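Local coordinates for protein alpha-1,3-glucanase (Bacillus circulans, PDB 5ZRU) that probably hydrolyses alpha-1,3-glucan through this family GH87 catalytic unit, a beta-sandwich domain joined to a parallel beta-helix domain of a longer secreted enzyme, at residues Arg53-Pro58 / Ser62-Thr67; Gly76-Phe81 / Gly251-Asn256; Leu96-Asn101 / Lys106-Thr111; Ile154-Ser159 / Tyr166-Leu171. All coordinates share one frame; numbering follows the deposited sequence.

Contact 1: residues Arg53-Pro58 / Ser62-Thr67; sequences RYIALP and SYAQWT. With CA (calcium ion), chain M.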
# COMPACT_ATOMS: atom_id res chain seq x y z
N ARG A 53 -13.50 -12.58 -2.91
CA ARG A 53 -14.48 -13.30 -2.10
C ARG A 53 -14.45 -12.74 -0.69
O ARG A 53 -13.38 -12.53 -0.14
CB ARG A 53 -14.18 -14.80 -2.06
CG ARG A 53 -14.33 -15.52 -3.38
CD ARG A 53 -13.53 -16.81 -3.39
NE ARG A 53 -14.12 -17.82 -2.53
CZ ARG A 53 -15.15 -18.59 -2.88
NH1 ARG A 53 -15.70 -18.44 -4.08
NH2 ARG A 53 -15.63 -19.49 -2.04
N TYR A 54 -15.62 -12.51 -0.09
CA TYR A 54 -15.68 -12.15 1.32
C TYR A 54 -16.99 -12.65 1.90
O TYR A 54 -17.87 -13.13 1.18
CB TYR A 54 -15.52 -10.64 1.52
CG TYR A 54 -16.71 -9.79 1.11
CD1 TYR A 54 -16.91 -9.43 -0.23
CD2 TYR A 54 -17.63 -9.33 2.05
CE1 TYR A 54 -18.00 -8.63 -0.61
CE2 TYR A 54 -18.71 -8.53 1.68
CZ TYR A 54 -18.89 -8.18 0.35
OH TYR A 54 -19.96 -7.39 -0.01
N ILE A 55 -17.10 -12.56 3.23
CA ILE A 55 -18.29 -13.00 3.95
C ILE A 55 -19.13 -11.78 4.28
O ILE A 55 -18.67 -10.87 4.99
CB ILE A 55 -17.94 -13.79 5.22
CG1 ILE A 55 -17.09 -15.01 4.87
CG2 ILE A 55 -19.21 -14.22 5.95
CD1 ILE A 55 -15.90 -15.16 5.77
N ALA A 56 -20.36 -11.75 3.78
CA ALA A 56 -21.29 -10.69 4.13
C ALA A 56 -22.03 -11.06 5.41
O ALA A 56 -22.48 -12.21 5.57
CB ALA A 56 -22.28 -10.44 2.99
N LEU A 57 -22.13 -10.09 6.32
CA LEU A 57 -22.91 -10.19 7.56
C LEU A 57 -24.09 -9.22 7.46
O LEU A 57 -24.02 -8.08 7.95
CB LEU A 57 -22.03 -9.87 8.77
CG LEU A 57 -20.69 -10.61 8.83
CD1 LEU A 57 -19.88 -10.19 10.06
CD2 LEU A 57 -20.89 -12.11 8.80
N PRO A 58 -25.17 -9.62 6.80
CA PRO A 58 -26.23 -8.65 6.49
C PRO A 58 -27.16 -8.35 7.65
O PRO A 58 -27.81 -7.30 7.64
CB PRO A 58 -27.01 -9.32 5.34
CG PRO A 58 -26.19 -10.49 4.93
CD PRO A 58 -25.38 -10.90 6.10
N SER A 62 -25.61 -12.86 12.00
CA SER A 62 -24.71 -13.34 10.96
C SER A 62 -23.27 -13.32 11.46
O SER A 62 -22.84 -12.36 12.10
CB SER A 62 -24.83 -12.47 9.71
OG SER A 62 -26.17 -12.39 9.24
N TYR A 63 -22.52 -14.37 11.16
CA TYR A 63 -21.16 -14.43 11.67
C TYR A 63 -20.24 -15.16 10.72
O TYR A 63 -20.67 -15.98 9.89
CB TYR A 63 -21.11 -15.09 13.06
CG TYR A 63 -21.48 -16.56 13.05
CD1 TYR A 63 -20.53 -17.54 12.77
CD2 TYR A 63 -22.77 -16.97 13.36
CE1 TYR A 63 -20.86 -18.88 12.77
CE2 TYR A 63 -23.11 -18.31 13.38
CZ TYR A 63 -22.15 -19.26 13.08
OH TYR A 63 -22.47 -20.60 13.09
N ALA A 64 -18.95 -14.85 10.84
CA ALA A 64 -17.85 -15.64 10.31
C ALA A 64 -16.97 -16.08 11.47
O ALA A 64 -16.68 -15.29 12.37
CB ALA A 64 -17.02 -14.84 9.30
N GLN A 65 -16.55 -17.34 11.45
CA GLN A 65 -15.85 -17.92 12.58
C GLN A 65 -14.67 -18.73 12.08
O GLN A 65 -14.79 -19.48 11.11
CB GLN A 65 -16.80 -18.77 13.42
CG GLN A 65 -16.20 -19.49 14.60
CD GLN A 65 -17.28 -20.13 15.46
OE1 GLN A 65 -18.29 -19.50 15.78
NE2 GLN A 65 -17.07 -21.39 15.84
N TRP A 66 -13.52 -18.58 12.75
CA TRP A 66 -12.31 -19.31 12.41
C TRP A 66 -11.83 -20.10 13.62
O TRP A 66 -12.06 -19.69 14.77
CB TRP A 66 -11.19 -18.36 11.98
CG TRP A 66 -11.40 -17.70 10.66
CD1 TRP A 66 -10.96 -18.14 9.45
CD2 TRP A 66 -12.05 -16.45 10.42
NE1 TRP A 66 -11.31 -17.25 8.46
CE2 TRP A 66 -11.98 -16.20 9.03
CE3 TRP A 66 -12.70 -15.52 11.24
CZ2 TRP A 66 -12.53 -15.07 8.45
CZ3 TRP A 66 -13.26 -14.40 10.65
CH2 TRP A 66 -13.17 -14.19 9.27
N THR A 67 -11.15 -21.21 13.37
CA THR A 67 -10.48 -21.97 14.41
C THR A 67 -8.98 -21.81 14.26
O THR A 67 -8.43 -22.07 13.19
CB THR A 67 -10.86 -23.46 14.34
OG1 THR A 67 -12.28 -23.58 14.43
CG2 THR A 67 -10.24 -24.22 15.51
CA CA M . -11.26 -13.01 0.70
O HOH W 1 -10.51 -15.22 -0.10

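Contact 2: residues Gly76-Phe81 / Gly251-Asn256; sequences GVTMRF and GIWHTN. With PE5 (3,6,9,12,15,18,21,24-octaoxahexacosan-1-ol), chain C.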
# COMPACT_ATOMS: atom_id res chain seq x y z
N GLY A 76 -2.86 -10.19 18.99
CA GLY A 76 -3.05 -9.10 18.06
C GLY A 76 -3.87 -9.53 16.86
O GLY A 76 -3.51 -10.47 16.16
N VAL A 77 -5.00 -8.85 16.65
CA VAL A 77 -5.91 -9.19 15.55
C VAL A 77 -6.09 -7.98 14.65
O VAL A 77 -6.40 -6.89 15.13
CB VAL A 77 -7.28 -9.68 16.05
CG1 VAL A 77 -8.13 -10.14 14.86
CG2 VAL A 77 -7.13 -10.81 17.08
N THR A 78 -5.93 -8.19 13.35
CA THR A 78 -6.28 -7.20 12.34
C THR A 78 -7.41 -7.77 11.51
O THR A 78 -7.43 -8.96 11.21
CB THR A 78 -5.08 -6.86 11.44
OG1 THR A 78 -3.97 -6.48 12.26
CG2 THR A 78 -5.42 -5.70 10.51
N MET A 79 -8.39 -6.93 11.17
CA MET A 79 -9.53 -7.37 10.38
C MET A 79 -9.68 -6.46 9.17
O MET A 79 -9.70 -5.23 9.31
CB MET A 79 -10.83 -7.35 11.20
CG MET A 79 -12.07 -7.74 10.35
SD MET A 79 -13.59 -7.84 11.34
CE MET A 79 -13.78 -6.12 11.81
N ARG A 80 -9.77 -7.06 7.98
CA ARG A 80 -10.13 -6.32 6.77
C ARG A 80 -11.62 -6.50 6.53
O ARG A 80 -12.11 -7.63 6.45
CB ARG A 80 -9.31 -6.78 5.57
CG ARG A 80 -9.51 -5.90 4.33
CD ARG A 80 -8.47 -6.20 3.27
NE ARG A 80 -8.52 -5.24 2.17
CZ ARG A 80 -9.15 -5.46 1.02
NH1 ARG A 80 -9.79 -6.60 0.80
NH2 ARG A 80 -9.12 -4.52 0.07
N PHE A 81 -12.34 -5.38 6.43
CA PHE A 81 -13.80 -5.38 6.47
C PHE A 81 -14.33 -4.34 5.49
O PHE A 81 -13.59 -3.48 5.01
CB PHE A 81 -14.32 -5.06 7.88
CG PHE A 81 -14.16 -3.61 8.24
CD1 PHE A 81 -12.94 -3.13 8.69
CD2 PHE A 81 -15.20 -2.71 8.07
CE1 PHE A 81 -12.76 -1.78 8.98
CE2 PHE A 81 -15.04 -1.36 8.35
CZ PHE A 81 -13.81 -0.90 8.81
N GLY A 251 6.06 0.26 20.33
CA GLY A 251 5.64 -0.84 19.46
C GLY A 251 4.40 -0.48 18.67
O GLY A 251 3.54 0.29 19.11
N ILE A 252 4.29 -1.06 17.47
CA ILE A 252 3.11 -0.76 16.65
C ILE A 252 1.82 -1.22 17.32
O ILE A 252 0.73 -0.75 16.96
CB ILE A 252 3.22 -1.39 15.24
CG1 ILE A 252 3.24 -2.93 15.30
CG2 ILE A 252 4.44 -0.82 14.51
CD1 ILE A 252 3.22 -3.60 13.91
N TRP A 253 1.90 -2.12 18.30
CA TRP A 253 0.73 -2.57 19.04
C TRP A 253 0.51 -1.80 20.33
O TRP A 253 -0.44 -2.11 21.06
CB TRP A 253 0.84 -4.08 19.34
CG TRP A 253 0.58 -4.94 18.11
CD1 TRP A 253 1.51 -5.52 17.30
CD2 TRP A 253 -0.70 -5.27 17.56
NE1 TRP A 253 0.89 -6.20 16.27
CE2 TRP A 253 -0.47 -6.06 16.41
CE3 TRP A 253 -2.02 -4.98 17.92
CZ2 TRP A 253 -1.51 -6.57 15.62
CZ3 TRP A 253 -3.07 -5.49 17.13
CH2 TRP A 253 -2.80 -6.28 16.00
N HIS A 254 1.37 -0.83 20.65
CA HIS A 254 1.31 -0.16 21.95
C HIS A 254 1.21 1.35 21.86
O HIS A 254 0.51 1.96 22.66
CB HIS A 254 2.53 -0.56 22.80
CG HIS A 254 2.58 -2.02 23.12
ND1 HIS A 254 1.82 -2.58 24.12
CD2 HIS A 254 3.29 -3.03 22.56
CE1 HIS A 254 2.06 -3.88 24.16
NE2 HIS A 254 2.95 -4.18 23.23
N THR A 255 1.90 1.97 20.90
CA THR A 255 1.97 3.42 20.79
C THR A 255 1.20 3.86 19.55
O THR A 255 1.59 3.52 18.43
CB THR A 255 3.42 3.90 20.70
OG1 THR A 255 4.10 3.59 21.92
CG2 THR A 255 3.47 5.40 20.46
N ASN A 256 0.11 4.63 19.75
CA ASN A 256 -0.74 5.14 18.68
C ASN A 256 -0.63 6.65 18.62
O ASN A 256 -0.90 7.34 19.62
CB ASN A 256 -2.21 4.76 18.89
CG ASN A 256 -2.48 3.27 18.73
OD1 ASN A 256 -1.58 2.49 18.48
ND2 ASN A 256 -3.75 2.88 18.89
C48 PE5 C . -10.30 10.80 15.20
C50 PE5 C . -10.61 10.21 13.82
O1 PE5 C . -11.97 9.91 13.72
C1 PE5 C . -12.38 9.43 12.46
C2 PE5 C . -13.83 8.94 12.51
O2 PE5 C . -13.93 7.84 13.37
C3 PE5 C . -15.23 7.38 13.62
C4 PE5 C . -15.18 6.22 14.62
O3 PE5 C . -14.36 5.20 14.13
C5 PE5 C . -14.28 4.03 14.90
C6 PE5 C . -12.82 3.60 15.09
O4 PE5 C . -12.37 2.77 14.05
C7 PE5 C . -11.06 3.00 13.60
C8 PE5 C . -10.08 2.98 14.78
O5 PE5 C . -8.87 3.55 14.38
C9 PE5 C . -7.98 3.83 15.43
C10 PE5 C . -6.86 2.80 15.41
O6 PE5 C . -6.76 2.20 16.66
C11 PE5 C . -6.13 0.96 16.67
C12 PE5 C . -6.33 0.27 18.01
O7 PE5 C . -5.07 0.10 18.57
C13 PE5 C . -4.87 -1.12 19.24
C14 PE5 C . -3.78 -0.92 20.29
O8 PE5 C . -3.92 0.37 20.82
C15 PE5 C . -2.95 0.75 21.76
C16 PE5 C . -3.63 1.01 23.11
O52 PE5 C . -3.69 2.38 23.39

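Contact 3: residues Leu96-Asn101 / Lys106-Thr111; sequences LDVYVN and KTVPLT. With PE5 (3,6,9,12,15,18,21,24-octaoxahexacosan-1-ol), chain C.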
# COMPACT_ATOMS: atom_id res chain seq x y z
N LEU A 96 -18.75 -4.32 15.10
CA LEU A 96 -18.96 -5.76 15.05
C LEU A 96 -18.49 -6.35 16.37
O LEU A 96 -17.61 -5.79 17.03
CB LEU A 96 -18.22 -6.41 13.87
CG LEU A 96 -18.84 -6.25 12.47
CD1 LEU A 96 -17.90 -6.77 11.40
CD2 LEU A 96 -20.20 -6.96 12.37
N ASP A 97 -19.08 -7.48 16.75
CA ASP A 97 -18.78 -8.15 18.01
C ASP A 97 -17.80 -9.29 17.78
O ASP A 97 -17.81 -9.94 16.73
CB ASP A 97 -20.06 -8.70 18.66
CG ASP A 97 -20.96 -7.60 19.21
OD1 ASP A 97 -20.51 -6.45 19.32
OD2 ASP A 97 -22.13 -7.89 19.53
N VAL A 98 -16.95 -9.54 18.78
CA VAL A 98 -15.95 -10.60 18.74
C VAL A 98 -16.25 -11.57 19.87
O VAL A 98 -16.40 -11.15 21.03
CB VAL A 98 -14.53 -10.02 18.89
CG1 VAL A 98 -13.47 -11.14 18.82
CG2 VAL A 98 -14.27 -8.95 17.83
N TYR A 99 -16.35 -12.86 19.54
CA TYR A 99 -16.51 -13.92 20.52
C TYR A 99 -15.33 -14.87 20.43
O TYR A 99 -14.85 -15.16 19.33
CB TYR A 99 -17.82 -14.72 20.31
CG TYR A 99 -19.08 -13.90 20.49
CD1 TYR A 99 -19.54 -13.06 19.49
CD2 TYR A 99 -19.82 -14.00 21.66
CE1 TYR A 99 -20.70 -12.32 19.65
CE2 TYR A 99 -20.99 -13.26 21.83
CZ TYR A 99 -21.42 -12.43 20.83
OH TYR A 99 -22.57 -11.70 20.99
N VAL A 100 -14.86 -15.36 21.57
CA VAL A 100 -13.84 -16.40 21.61
C VAL A 100 -14.43 -17.59 22.35
O VAL A 100 -14.83 -17.46 23.51
CB VAL A 100 -12.55 -15.92 22.29
CG1 VAL A 100 -11.52 -17.03 22.28
CG2 VAL A 100 -12.02 -14.68 21.58
N ASN A 101 -14.48 -18.73 21.67
CA ASN A 101 -15.06 -19.94 22.25
C ASN A 101 -16.45 -19.67 22.82
O ASN A 101 -16.84 -20.22 23.85
CB ASN A 101 -14.12 -20.53 23.31
CG ASN A 101 -12.78 -20.91 22.74
OD1 ASN A 101 -12.70 -21.45 21.64
ND2 ASN A 101 -11.71 -20.63 23.48
N LYS A 106 -15.23 -8.57 22.79
CA LYS A 106 -15.09 -7.17 22.42
C LYS A 106 -16.28 -6.79 21.56
O LYS A 106 -16.83 -7.62 20.84
CB LYS A 106 -13.81 -6.90 21.62
CG LYS A 106 -12.53 -7.44 22.22
CD LYS A 106 -11.45 -6.38 22.29
CE LYS A 106 -10.38 -6.80 23.28
NZ LYS A 106 -10.54 -6.17 24.62
N THR A 107 -16.65 -5.52 21.64
CA THR A 107 -17.35 -4.87 20.55
C THR A 107 -16.35 -3.92 19.91
O THR A 107 -15.82 -3.02 20.58
CB THR A 107 -18.60 -4.13 21.03
OG1 THR A 107 -19.53 -5.08 21.57
CG2 THR A 107 -19.25 -3.40 19.87
N VAL A 108 -16.05 -4.14 18.64
CA VAL A 108 -15.03 -3.39 17.92
C VAL A 108 -15.72 -2.26 17.16
O VAL A 108 -16.51 -2.55 16.25
CB VAL A 108 -14.24 -4.29 16.96
CG1 VAL A 108 -13.24 -3.46 16.15
CG2 VAL A 108 -13.52 -5.36 17.74
N PRO A 109 -15.44 -1.00 17.47
CA PRO A 109 -16.02 0.09 16.68
C PRO A 109 -15.44 0.11 15.28
O PRO A 109 -14.27 -0.20 15.06
CB PRO A 109 -15.62 1.35 17.47
CG PRO A 109 -15.12 0.87 18.80
CD PRO A 109 -14.58 -0.51 18.56
N LEU A 110 -16.29 0.48 14.32
CA LEU A 110 -15.97 0.49 12.90
C LEU A 110 -16.51 1.77 12.27
O LEU A 110 -17.49 2.34 12.75
CB LEU A 110 -16.59 -0.72 12.17
CG LEU A 110 -16.19 -2.10 12.68
CD1 LEU A 110 -17.06 -3.14 12.00
CD2 LEU A 110 -14.70 -2.34 12.42
N THR A 111 -15.88 2.20 11.18
CA THR A 111 -16.38 3.37 10.47
C THR A 111 -16.04 3.23 8.99
O THR A 111 -15.05 2.58 8.62
CB THR A 111 -15.81 4.68 11.04
OG1 THR A 111 -16.40 5.80 10.36
CG2 THR A 111 -14.29 4.74 10.86
C48 PE5 C . -10.30 10.80 15.20
C50 PE5 C . -10.61 10.21 13.82
O1 PE5 C . -11.97 9.91 13.72
C1 PE5 C . -12.38 9.43 12.46
C2 PE5 C . -13.83 8.94 12.51
O2 PE5 C . -13.93 7.84 13.37
C3 PE5 C . -15.23 7.38 13.62
C4 PE5 C . -15.18 6.22 14.62
O3 PE5 C . -14.36 5.20 14.13
C5 PE5 C . -14.28 4.03 14.90
C6 PE5 C . -12.82 3.60 15.09
O4 PE5 C . -12.37 2.77 14.05
C7 PE5 C . -11.06 3.00 13.60
C8 PE5 C . -10.08 2.98 14.78
O5 PE5 C . -8.87 3.55 14.38
C9 PE5 C . -7.98 3.83 15.43
C10 PE5 C . -6.86 2.80 15.41
O6 PE5 C . -6.76 2.20 16.66
C11 PE5 C . -6.13 0.96 16.67
C12 PE5 C . -6.33 0.27 18.01
O7 PE5 C . -5.07 0.10 18.57
C13 PE5 C . -4.87 -1.12 19.24
C14 PE5 C . -3.78 -0.92 20.29
O8 PE5 C . -3.92 0.37 20.82
C15 PE5 C . -2.95 0.75 21.76
C16 PE5 C . -3.63 1.01 23.11
O52 PE5 C . -3.69 2.38 23.39

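Contact 4: residues Ile154-Ser159 / Tyr166-Leu171; sequences IRIQKS and YGVDFL. With CA (calcium ion), chain M.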
# COMPACT_ATOMS: atom_id res chain seq x y z
N ILE A 154 -12.53 -17.97 17.01
CA ILE A 154 -12.80 -16.54 17.07
C ILE A 154 -13.90 -16.25 16.06
O ILE A 154 -13.81 -16.66 14.89
CB ILE A 154 -11.53 -15.70 16.83
CG1 ILE A 154 -11.87 -14.20 16.82
CG2 ILE A 154 -10.80 -16.18 15.58
CD1 ILE A 154 -10.64 -13.26 16.93
N ARG A 155 -14.96 -15.61 16.53
CA ARG A 155 -16.14 -15.34 15.73
C ARG A 155 -16.31 -13.84 15.61
O ARG A 155 -16.21 -13.13 16.62
CB ARG A 155 -17.40 -15.97 16.34
CG ARG A 155 -18.69 -15.53 15.66
CD ARG A 155 -19.93 -16.08 16.35
NE ARG A 155 -19.97 -17.53 16.34
CZ ARG A 155 -21.08 -18.24 16.51
NH1 ARG A 155 -22.24 -17.63 16.69
NH2 ARG A 155 -21.02 -19.56 16.49
N ILE A 156 -16.55 -13.37 14.39
CA ILE A 156 -16.94 -11.99 14.12
C ILE A 156 -18.43 -12.01 13.81
O ILE A 156 -18.86 -12.67 12.86
CB ILE A 156 -16.15 -11.40 12.95
CG1 ILE A 156 -14.63 -11.58 13.13
CG2 ILE A 156 -16.52 -9.93 12.76
CD1 ILE A 156 -14.07 -11.01 14.42
N GLN A 157 -19.22 -11.28 14.59
CA GLN A 157 -20.67 -11.40 14.47
C GLN A 157 -21.34 -10.03 14.47
O GLN A 157 -20.97 -9.14 15.26
CB GLN A 157 -21.23 -12.27 15.62
CG GLN A 157 -22.75 -12.39 15.63
CD GLN A 157 -23.24 -13.48 16.57
OE1 GLN A 157 -22.67 -14.58 16.62
NE2 GLN A 157 -24.28 -13.18 17.33
N LYS A 158 -22.32 -9.86 13.59
CA LYS A 158 -23.14 -8.66 13.61
C LYS A 158 -24.19 -8.75 14.71
O LYS A 158 -24.85 -9.79 14.87
CB LYS A 158 -23.81 -8.46 12.25
CG LYS A 158 -24.74 -7.27 12.24
CD LYS A 158 -25.40 -7.06 10.88
CE LYS A 158 -26.64 -6.15 11.01
NZ LYS A 158 -26.30 -4.73 11.40
N SER A 159 -24.35 -7.67 15.46
CA SER A 159 -25.27 -7.64 16.59
C SER A 159 -26.59 -6.99 16.17
O SER A 159 -26.83 -6.74 14.99
CB SER A 159 -24.64 -6.88 17.76
OG SER A 159 -24.66 -5.48 17.52
N TYR A 166 -22.42 -5.50 7.02
CA TYR A 166 -20.97 -5.49 7.10
C TYR A 166 -20.43 -6.62 6.23
O TYR A 166 -21.13 -7.58 5.90
CB TYR A 166 -20.51 -5.67 8.55
CG TYR A 166 -20.94 -4.56 9.47
CD1 TYR A 166 -22.20 -4.56 10.05
CD2 TYR A 166 -20.08 -3.50 9.75
CE1 TYR A 166 -22.59 -3.54 10.88
CE2 TYR A 166 -20.47 -2.48 10.59
CZ TYR A 166 -21.73 -2.51 11.15
OH TYR A 166 -22.12 -1.49 11.98
N GLY A 167 -19.17 -6.50 5.85
CA GLY A 167 -18.47 -7.60 5.20
C GLY A 167 -17.15 -7.84 5.90
O GLY A 167 -16.48 -6.90 6.32
N VAL A 168 -16.78 -9.11 6.03
CA VAL A 168 -15.48 -9.47 6.59
C VAL A 168 -14.70 -10.25 5.55
O VAL A 168 -15.15 -11.31 5.08
CB VAL A 168 -15.61 -10.29 7.89
CG1 VAL A 168 -14.24 -10.59 8.46
CG2 VAL A 168 -16.44 -9.52 8.90
N ASP A 169 -13.51 -9.75 5.21
CA ASP A 169 -12.62 -10.41 4.26
C ASP A 169 -11.73 -11.43 4.97
O ASP A 169 -11.80 -12.63 4.69
CB ASP A 169 -11.78 -9.33 3.54
CG ASP A 169 -11.02 -9.86 2.34
OD1 ASP A 169 -11.13 -11.07 2.02
OD2 ASP A 169 -10.29 -9.05 1.72
N PHE A 170 -10.92 -10.98 5.92
CA PHE A 170 -10.03 -11.89 6.61
C PHE A 170 -9.65 -11.31 7.97
O PHE A 170 -9.88 -10.13 8.24
CB PHE A 170 -8.76 -12.20 5.80
CG PHE A 170 -7.95 -10.98 5.41
CD1 PHE A 170 -7.16 -10.33 6.34
CD2 PHE A 170 -7.94 -10.52 4.11
CE1 PHE A 170 -6.40 -9.19 5.99
CE2 PHE A 170 -7.18 -9.39 3.74
CZ PHE A 170 -6.41 -8.74 4.69
N LEU A 171 -9.07 -12.16 8.80
CA LEU A 171 -8.32 -11.75 9.98
C LEU A 171 -6.86 -12.11 9.80
O LEU A 171 -6.52 -13.11 9.15
CB LEU A 171 -8.85 -12.44 11.25
CG LEU A 171 -10.34 -12.32 11.56
CD1 LEU A 171 -10.66 -13.06 12.87
CD2 LEU A 171 -10.74 -10.87 11.64
CA CA M . -11.26 -13.01 0.70
O HOH W 1 -10.51 -15.22 -0.10

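Contact 1: residues Arg53-Pro58 / Ser62-Thr67
Ile55 and Ala64 meet between strands 53-57 and 63-67, whose axes approach to 7.3 Å with N-to-C directions 135° apart, closing toward the connecting turn until Leu57 CA and Ser62 CA are 5.0 Å apart. No hydrogen bond spans the gap; the strands meet through side chains. CG1 anti to the carbonyl carbon (chi1 -59°) and chi2 at 133° together bring Ile55 CD1 to 3.7 Å from Ala64 CB; the small methyl of Ala64 leaves room for the long branch. The same Ile55 CD1 comes obliquely to Trp66 CZ2 at 4.3 Å, while the NE1 of that indole is hydrogen-bonded to Asp22 O. The two strands belong to different antiparallel sheets of the D1 domain, a beta-sandwich as expected of its galactose-binding-like clan, and these apolar groups lie in the layer between the sheets. Nearer the turn, Leu57 CA approaches Ser62 CB to 3.7 Å, and Leu57 CD2 lies 3.7 Å from Tyr63 N; the branched apolar side chain suits the interior, where it also packs on Val168. Pro58 sets its CD 3.6 Å from Ser62 OG; that hydroxyl bonds to Ser59 O and so belongs to the turn itself. At the other end of strand 53-57, Arg53 O binds a calcium ion at 2.3 Å, in a site completed by Asp22, Thr23, Ser50, Asp169 and water.

Contact 2: residues Gly76-Phe81 / Gly251-Asn256
Trp253 lays the six-membered ring of its indole over Gly76, whose CA stands 3.8 Å from the ring centroid and 23° off the normal, a CH-pi contact. Packing is tight here because Gly76 has no side chain: the ring settles onto bare backbone, and its CH2 comes within 3.4 Å of Val77 N, approached obliquely. Val77 O lies at the ring edge, in its plane, and Thr78 OG1 is 3.9 Å from Trp253 CH2. A chi1 of -75° swings the indole toward strand 76-82 from a turn in which Gly251 O accepts bonds from both His254 N and Thr255 N; Trp253 NE1 is held by Glu174 OE2.

Beyond Trp253 nothing else of 251-256 touches 76-81. The partly exposed Ile252 and His254 pack on Trp315 and Val176 instead, and Asn256 ND2 gives a bond to O7 of a bound polyether at 3.1 Å and a weak one to its O8. The polyether also passes by Trp253 O.

His141 and Trp315 meet the indole edge-to-face. Trp253 thus bridges two domains: strand 76-82, between strands 132-144 and 166-174 of the D1 sheet, and the turn leading into strand 255-259 of the D2 beta-helix.

Contact 3: residues Leu96-Asn101 / Lys106-Thr111
Thr107 OG1 gives a hydrogen bond of 2.8 Å to Asp97 OD1, arriving above the carboxylate plane, 48° out of it. The two side chains lie side by side and point the same way; Asp97 has CG anti to its carbonyl carbon (chi1 -71°), which brings the carboxylate alongside the hydroxyl. Lys104 NZ bonds to Thr107 OG1 as well and forms a long, weak ion pair with Asp97, which may add a little positive charge near the acid. The backbone bonds flank this pair. Val108 N reaches Leu96 O at 2.8 Å and 166°, and Leu96 N returns a bond to Val108 O at 3.1 Å. Beyond, Val98 N bonds Lys106 O at 2.8 Å, whereas the return bond from Lys106 N to Val98 O, 3.3 Å, is weak.

This is the antiparallel beta hairpin of strands 93-100 and 103-111, with strand 103-111 outermost in the five-stranded sheet of the D1 beta-sandwich. Asp97 and Thr107 form a non-hydrogen-bonded pair: Thr107 is exposed, and its hydroxyl meets the buried Asp97 carboxylate. The face with Leu96, Val98 and Val108 is mainly apolar; Lys106, paired with Val98, shares it but leads its ammonium away, toward Asp145 in a long, weak ion pair. Val98 CG2 lies 3.7 Å from Val108 CG2, the beta-branched residues suiting extended strands. Leu96 CG meets Leu110 CD1 at 3.6 Å, the two leucines crossing at a slant. Leu96 packs beside Ile156 of its own sheet and on Tyr166 and Val168 of the facing one, and Leu110 on Tyr166 and Val140 of that facing sheet.

Contact 4: residues Ile154-Ser159 / Tyr166-Leu171
Tyr166 receives Lys158 at its ring edge: the ammonium NZ lies near the ring plane, 3.9 Å from Tyr166 CE1, not over the pi face. The side chains cross at about a right angle, with Lys158 CD 4.1 Å from Tyr166 CD1. Lys158 runs extended until it bends at chi4 (66°), letting NZ form a salt bridge with Asp162 OD1; Tyr166 OH bonds to OD2 of the same Asp162, so one carboxylate joins both polar ends, with Leu164 O and Ser95 N as further partners. Within strand 154-157, Arg155 NH1 meets Gln157 OE1 in the guanidinium plane at 3.1 Å; Arg155 NE bonds to Gln65.

Toward the interior the contacts between the segments are aliphatic. Ile156 CG2 touches Val168 CG2 at 3.9 Å, Ile156 CG1 lies 4.2 Å from Leu171 CD2, and Ile154 CD1 meets Leu171 CD1 tip to tip at 4.1 Å. Val168 and Leu171 can both face this way because Asp169 and Phe170 form a classic beta bulge opposite Arg80. Asp169 OD1 binds calcium at 2.4 Å, and OD2 forms a salt bridge with Arg80 NH1.

Strand axes 9.2 Å apart, running at 151° with no hydrogen bond between them and aliphatic side chains meshed in the gap, are characteristic of the two facing sheets of a beta-sandwich, here the D1 domain.

Contacts 1, 3 and 4 all lie in the D1 beta-sandwich, and contact 2 joins that domain to the D2 beta-helix. Along the chain contacts 1, 3 and 4 follow in series, while the two halves of contact 2 enclose contacts 3 and 4. Contacts 1 and 4 have centres about 5 Å apart, each spans the two sheets, and they share a calcium ion. Contact 3, about 8 Å from the centre of contact 4, lies within the five-stranded sheet, where strand 93-100 pairs with 153-157. Contact 2 is about 16 Å from contact 4 by centres, but its strand 76-82 neighbours 166-174, linking sandwich core, calcium site and domain interface through one sheet.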